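Local coordinates for protein Cyclo(L-leucyl-L-phenylalanyl) synthase (Streptomyces noursei, PDB 3OQV) that catalyses the ATP-independent joining of phenylalanyl and leucyl residues from their aminoacyl-tRNAs into a cyclodipeptide, an intermediate on the way to the antibacterial albonoursin, at residues A[202-207]-A[229-234]; A[50-55]-A[102-107]. One frame throughout, in Å; residues are numbered along the deposited sequence.

Contact 1 (A[202-207]-A[229-234]); sequences YHIDTP and VVRPQE
The ring of Tyr202 lies with one face over the backbone of Val229, whose CA stands 3.8 Å from the ring centroid in a CH-pi contact. A chi1 of 69° places Tyr202 CG between its backbone N and carbonyl carbon, folding the ring over the neighbouring strand, and Tyr202 CZ reaches Val229 CB at 3.5 Å. Val230 N donates to Tyr202 O (2.8 Å, 166° at the hydrogen); with the backbone bonding of Tyr202 to Val228 this makes the parallel bridge of Tyr202 with Val229, ending strands 198-202 and 225-229. Beta-branched Val229 suits this edge: its CG2 also meets Ile204 CG2 at 3.7 Å. One water joins Tyr202 OH to Val229 N, another Ile204 N to Val230 O. His203 CD2 lies 3.5 Å from Val230 O, its flat ring fitting among Val230, Tyr42 and Phe43. Farther out, Thr206 OG1 hydrogen-bonds to His203 O (2.7 Å) across a type II turn. Replacing Tyr202 with an alanine would probably uncover Val229 CA and leave the first water without its hydroxyl partner. Tyr202 probably binds substrate, as in related enzymes; main-chain bonding sets the strand end, while Val229 and, from helix 207-212, Ile208, Thr209 and Leu212 probably restrain the ring.

Contact 2 (A[50-55]-A[102-107]); sequences MLLQWA and RSLESV
Leu52 and Leu104 supply the apolar meeting of segments 50-55 and 102-107: Leu52 CD1 touches Leu104 CD2 at 3.9 Å, the two side chains crossing at about a right angle. With CG anti to its carbonyl carbon (chi1 -71°) and an extended chi2, Leu52 sends CD1 across to the other helix, where it also approaches Ser103 CB at 4.3 Å. Val107 adds a second apolar patch. Its CG1 lies 3.9 Å from Gln53 CG and 4.3 Å from Leu52 CB, so the methylene part of the glutamine serves as a hydrocarbon partner, as befits a long polar residue at an exposed margin. Within helix 82-107, Ser106 OG and Ser106 N approach Arg102 O from opposite faces of its carbonyl plane, the hydroxyl at 3.1 Å, and Ser103 OG bonds to Arg99 O; small serines can thus turn their hydroxyls back on their own helix. Arg102 NE bonds to Gln45 OE1, at the start of helix 45-58. The short segments cross at -50° with axes 9.9 Å apart, a spacing filled by leucine and valine. Both helices pack here on the Rossmann-type sheet, Leu52 and Leu104 resting on Phe114 of strand 114-118, while Met50 and Trp54 meet Leu235 of helix 232-238.

In the fold
From the N terminus, the chain runs through strand 29-37 into helix 45-58, then through strand 59-67 to the long helix 82-107, where contact 2 closes its loop. Strand 114-118, at one edge of the five-stranded parallel sheet, follows, and after a largely helical region strand 198-202 leads into contact 1, closed when strand 225-229 enters at the opposite edge. The two loops are therefore in series, neither nested nor crossed. Helix 45-58 joins them: Leu51 and Trp54 pack on Val230, and Pro232 O lies 3.5 Å from Met50 CE. Contact 2 thus ties this helix to helix 82-107; contact 1 couples the ends of the last two strands, and the chain just after strand 225-229 packs against helix 45-58.

Contact 1 (A[202-207]-A[229-234])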
# COMPACT_ATOMS: atom_id res chain seq x y z
N TYR A 202 -0.16 1.66 8.98
CA TYR A 202 1.12 1.16 8.49
C TYR A 202 1.90 0.45 9.60
O TYR A 202 1.74 0.77 10.78
CB TYR A 202 1.95 2.30 7.89
CG TYR A 202 2.44 3.31 8.91
CD1 TYR A 202 3.71 3.20 9.47
CD2 TYR A 202 1.65 4.40 9.29
CE1 TYR A 202 4.18 4.12 10.41
CE2 TYR A 202 2.10 5.33 10.24
CZ TYR A 202 3.37 5.19 10.77
OH TYR A 202 3.84 6.06 11.72
N HIS A 203 2.74 -0.49 9.21
CA HIS A 203 3.68 -1.13 10.14
C HIS A 203 5.05 -0.45 10.07
O HIS A 203 5.38 0.17 9.06
CB HIS A 203 3.80 -2.62 9.80
CG HIS A 203 2.50 -3.36 9.87
ND1 HIS A 203 1.67 -3.52 8.78
CD2 HIS A 203 1.87 -3.96 10.91
CE1 HIS A 203 0.60 -4.20 9.14
NE2 HIS A 203 0.70 -4.49 10.42
N ILE A 204 5.81 -0.50 11.16
CA ILE A 204 7.16 0.07 11.18
C ILE A 204 8.05 -0.61 10.15
O ILE A 204 7.86 -1.77 9.82
CB ILE A 204 7.84 -0.01 12.58
CG1 ILE A 204 8.23 -1.46 12.92
CG2 ILE A 204 6.95 0.60 13.67
CD1 ILE A 204 8.93 -1.62 14.26
N ASP A 205 9.04 0.13 9.65
CA ASP A 205 10.09 -0.47 8.83
C ASP A 205 9.59 -0.77 7.42
O ASP A 205 10.25 -1.48 6.67
CB ASP A 205 10.63 -1.76 9.48
CG ASP A 205 11.43 -1.49 10.75
OD1 ASP A 205 11.79 -0.32 10.99
OD2 ASP A 205 11.68 -2.45 11.52
N THR A 206 8.42 -0.25 7.07
CA THR A 206 7.93 -0.43 5.71
C THR A 206 8.21 0.80 4.86
O THR A 206 8.52 1.87 5.39
CB THR A 206 6.42 -0.79 5.69
OG1 THR A 206 5.67 0.24 6.34
CG2 THR A 206 6.18 -2.10 6.41
N PRO A 207 8.13 0.65 3.52
CA PRO A 207 8.57 1.74 2.66
C PRO A 207 7.85 3.08 2.88
O PRO A 207 8.45 4.13 2.68
CB PRO A 207 8.31 1.20 1.26
CG PRO A 207 8.59 -0.28 1.41
CD PRO A 207 8.01 -0.62 2.78
N VAL A 229 0.44 4.29 13.05
CA VAL A 229 1.31 3.12 13.13
C VAL A 229 0.61 2.00 13.90
O VAL A 229 -0.04 2.24 14.90
CB VAL A 229 2.69 3.43 13.77
CG1 VAL A 229 2.55 3.91 15.22
CG2 VAL A 229 3.60 2.20 13.68
N VAL A 230 0.64 0.79 13.34
CA VAL A 230 -0.01 -0.32 14.01
C VAL A 230 1.06 -1.31 14.46
O VAL A 230 1.85 -1.78 13.65
CB VAL A 230 -1.03 -1.00 13.07
CG1 VAL A 230 -1.46 -2.33 13.63
CG2 VAL A 230 -2.24 -0.08 12.87
N ARG A 231 1.15 -1.55 15.77
CA ARG A 231 2.16 -2.45 16.30
C ARG A 231 1.50 -3.71 16.86
O ARG A 231 0.56 -3.62 17.64
CB ARG A 231 3.00 -1.74 17.37
CG ARG A 231 3.68 -0.45 16.90
CD ARG A 231 4.64 0.09 17.96
NE ARG A 231 5.22 1.39 17.61
CZ ARG A 231 4.77 2.55 18.07
NH1 ARG A 231 3.70 2.58 18.85
NH2 ARG A 231 5.37 3.69 17.75
N PRO A 232 1.92 -4.88 16.37
CA PRO A 232 1.16 -6.10 16.63
C PRO A 232 0.93 -6.36 18.11
O PRO A 232 -0.13 -6.86 18.50
CB PRO A 232 2.04 -7.19 16.02
CG PRO A 232 2.66 -6.51 14.83
CD PRO A 232 2.88 -5.06 15.26
N GLN A 233 1.90 -6.02 18.94
CA GLN A 233 1.75 -6.25 20.37
C GLN A 233 0.81 -5.25 21.01
O GLN A 233 0.16 -5.54 22.02
CB GLN A 233 3.12 -6.26 21.06
CG GLN A 233 3.90 -7.56 20.83
CD GLN A 233 3.10 -8.80 21.20
OE1 GLN A 233 2.71 -8.98 22.36
NE2 GLN A 233 2.87 -9.68 20.22
N GLU A 234 0.68 -4.07 20.40
CA GLU A 234 -0.29 -3.08 20.84
C GLU A 234 -1.70 -3.45 20.39
O GLU A 234 -2.68 -3.20 21.11
CB GLU A 234 0.09 -1.68 20.36
CG GLU A 234 1.15 -1.02 21.24
CD GLU A 234 1.79 0.21 20.61
OE1 GLU A 234 1.43 0.57 19.46
OE2 GLU A 234 2.65 0.84 21.28
O HOH W 1 1.54 7.29 13.32
O HOH W 2 4.68 -2.01 13.37

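Contact 2 (A[50-55]-A[102-107])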
# COMPACT_ATOMS: atom_id res chain seq x y z
N MET A 50 -6.19 -9.78 13.18
CA MET A 50 -6.16 -8.84 14.30
C MET A 50 -6.33 -7.40 13.83
O MET A 50 -7.02 -6.60 14.47
CB MET A 50 -4.87 -8.99 15.10
CG MET A 50 -4.87 -10.16 16.08
SD MET A 50 -4.29 -9.69 17.72
CE MET A 50 -2.76 -8.84 17.31
N LEU A 51 -5.70 -7.06 12.71
CA LEU A 51 -5.78 -5.72 12.17
C LEU A 51 -7.18 -5.39 11.66
O LEU A 51 -7.71 -4.30 11.91
CB LEU A 51 -4.74 -5.53 11.06
CG LEU A 51 -4.75 -4.16 10.36
CD1 LEU A 51 -4.70 -3.01 11.38
CD2 LEU A 51 -3.61 -4.08 9.35
N LEU A 52 -7.78 -6.33 10.93
CA LEU A 52 -9.16 -6.19 10.49
C LEU A 52 -10.12 -5.97 11.66
O LEU A 52 -11.02 -5.14 11.59
CB LEU A 52 -9.60 -7.42 9.68
CG LEU A 52 -8.99 -7.57 8.29
CD1 LEU A 52 -9.40 -8.88 7.64
CD2 LEU A 52 -9.38 -6.37 7.43
N GLN A 53 -9.92 -6.73 12.74
CA GLN A 53 -10.79 -6.62 13.90
C GLN A 53 -10.59 -5.27 14.57
O GLN A 53 -11.55 -4.58 14.92
CB GLN A 53 -10.47 -7.74 14.90
CG GLN A 53 -10.91 -9.12 14.46
CD GLN A 53 -10.46 -10.21 15.42
OE1 GLN A 53 -9.28 -10.31 15.75
NE2 GLN A 53 -11.41 -11.02 15.86
N TRP A 54 -9.33 -4.89 14.73
CA TRP A 54 -8.99 -3.59 15.29
C TRP A 54 -9.67 -2.47 14.52
O TRP A 54 -10.26 -1.57 15.13
CB TRP A 54 -7.48 -3.40 15.26
CG TRP A 54 -7.03 -2.09 15.84
CD1 TRP A 54 -6.83 -1.80 17.16
CD2 TRP A 54 -6.66 -0.92 15.11
NE1 TRP A 54 -6.39 -0.50 17.29
CE2 TRP A 54 -6.29 0.06 16.05
CE3 TRP A 54 -6.63 -0.60 13.75
CZ2 TRP A 54 -5.89 1.34 15.67
CZ3 TRP A 54 -6.24 0.68 13.38
CH2 TRP A 54 -5.85 1.62 14.33
N ALA A 55 -9.60 -2.52 13.20
CA ALA A 55 -10.16 -1.45 12.36
C ALA A 55 -11.68 -1.50 12.36
O ALA A 55 -12.34 -0.46 12.44
CB ALA A 55 -9.62 -1.54 10.95
N ARG A 102 -9.13 -16.07 3.46
CA ARG A 102 -9.14 -16.79 4.73
C ARG A 102 -9.25 -15.84 5.92
O ARG A 102 -9.92 -16.14 6.92
CB ARG A 102 -7.89 -17.67 4.88
CG ARG A 102 -7.85 -18.84 3.92
CD ARG A 102 -6.87 -19.92 4.40
NE ARG A 102 -5.47 -19.52 4.29
CZ ARG A 102 -4.73 -19.63 3.19
NH1 ARG A 102 -5.26 -20.12 2.07
NH2 ARG A 102 -3.45 -19.27 3.21
N SER A 103 -8.59 -14.69 5.83
CA SER A 103 -8.61 -13.73 6.92
C SER A 103 -10.01 -13.15 7.12
O SER A 103 -10.49 -13.04 8.24
CB SER A 103 -7.58 -12.62 6.70
OG SER A 103 -6.28 -13.15 6.82
N LEU A 104 -10.69 -12.86 6.01
CA LEU A 104 -12.04 -12.29 6.05
C LEU A 104 -13.05 -13.31 6.58
O LEU A 104 -14.02 -12.95 7.26
CB LEU A 104 -12.47 -11.82 4.66
CG LEU A 104 -11.71 -10.63 4.06
CD1 LEU A 104 -12.02 -10.50 2.58
CD2 LEU A 104 -12.04 -9.34 4.79
N GLU A 105 -12.84 -14.58 6.25
CA GLU A 105 -13.62 -15.67 6.82
C GLU A 105 -13.46 -15.73 8.33
O GLU A 105 -14.43 -15.98 9.05
CB GLU A 105 -13.23 -17.01 6.19
CG GLU A 105 -14.10 -17.41 5.01
CD GLU A 105 -13.87 -18.85 4.56
OE1 GLU A 105 -14.49 -19.28 3.57
OE2 GLU A 105 -13.05 -19.54 5.21
N SER A 106 -12.25 -15.49 8.81
CA SER A 106 -11.96 -15.64 10.24
C SER A 106 -12.59 -14.52 11.05
O SER A 106 -12.74 -14.64 12.27
CB SER A 106 -10.45 -15.66 10.49
OG SER A 106 -9.87 -16.84 9.97
N VAL A 107 -12.94 -13.42 10.38
CA VAL A 107 -13.80 -12.41 10.98
C VAL A 107 -15.27 -12.63 10.63
O VAL A 107 -16.13 -12.72 11.51
CB VAL A 107 -13.35 -10.97 10.59
CG1 VAL A 107 -11.92 -10.72 11.04
CG2 VAL A 107 -13.49 -10.75 9.09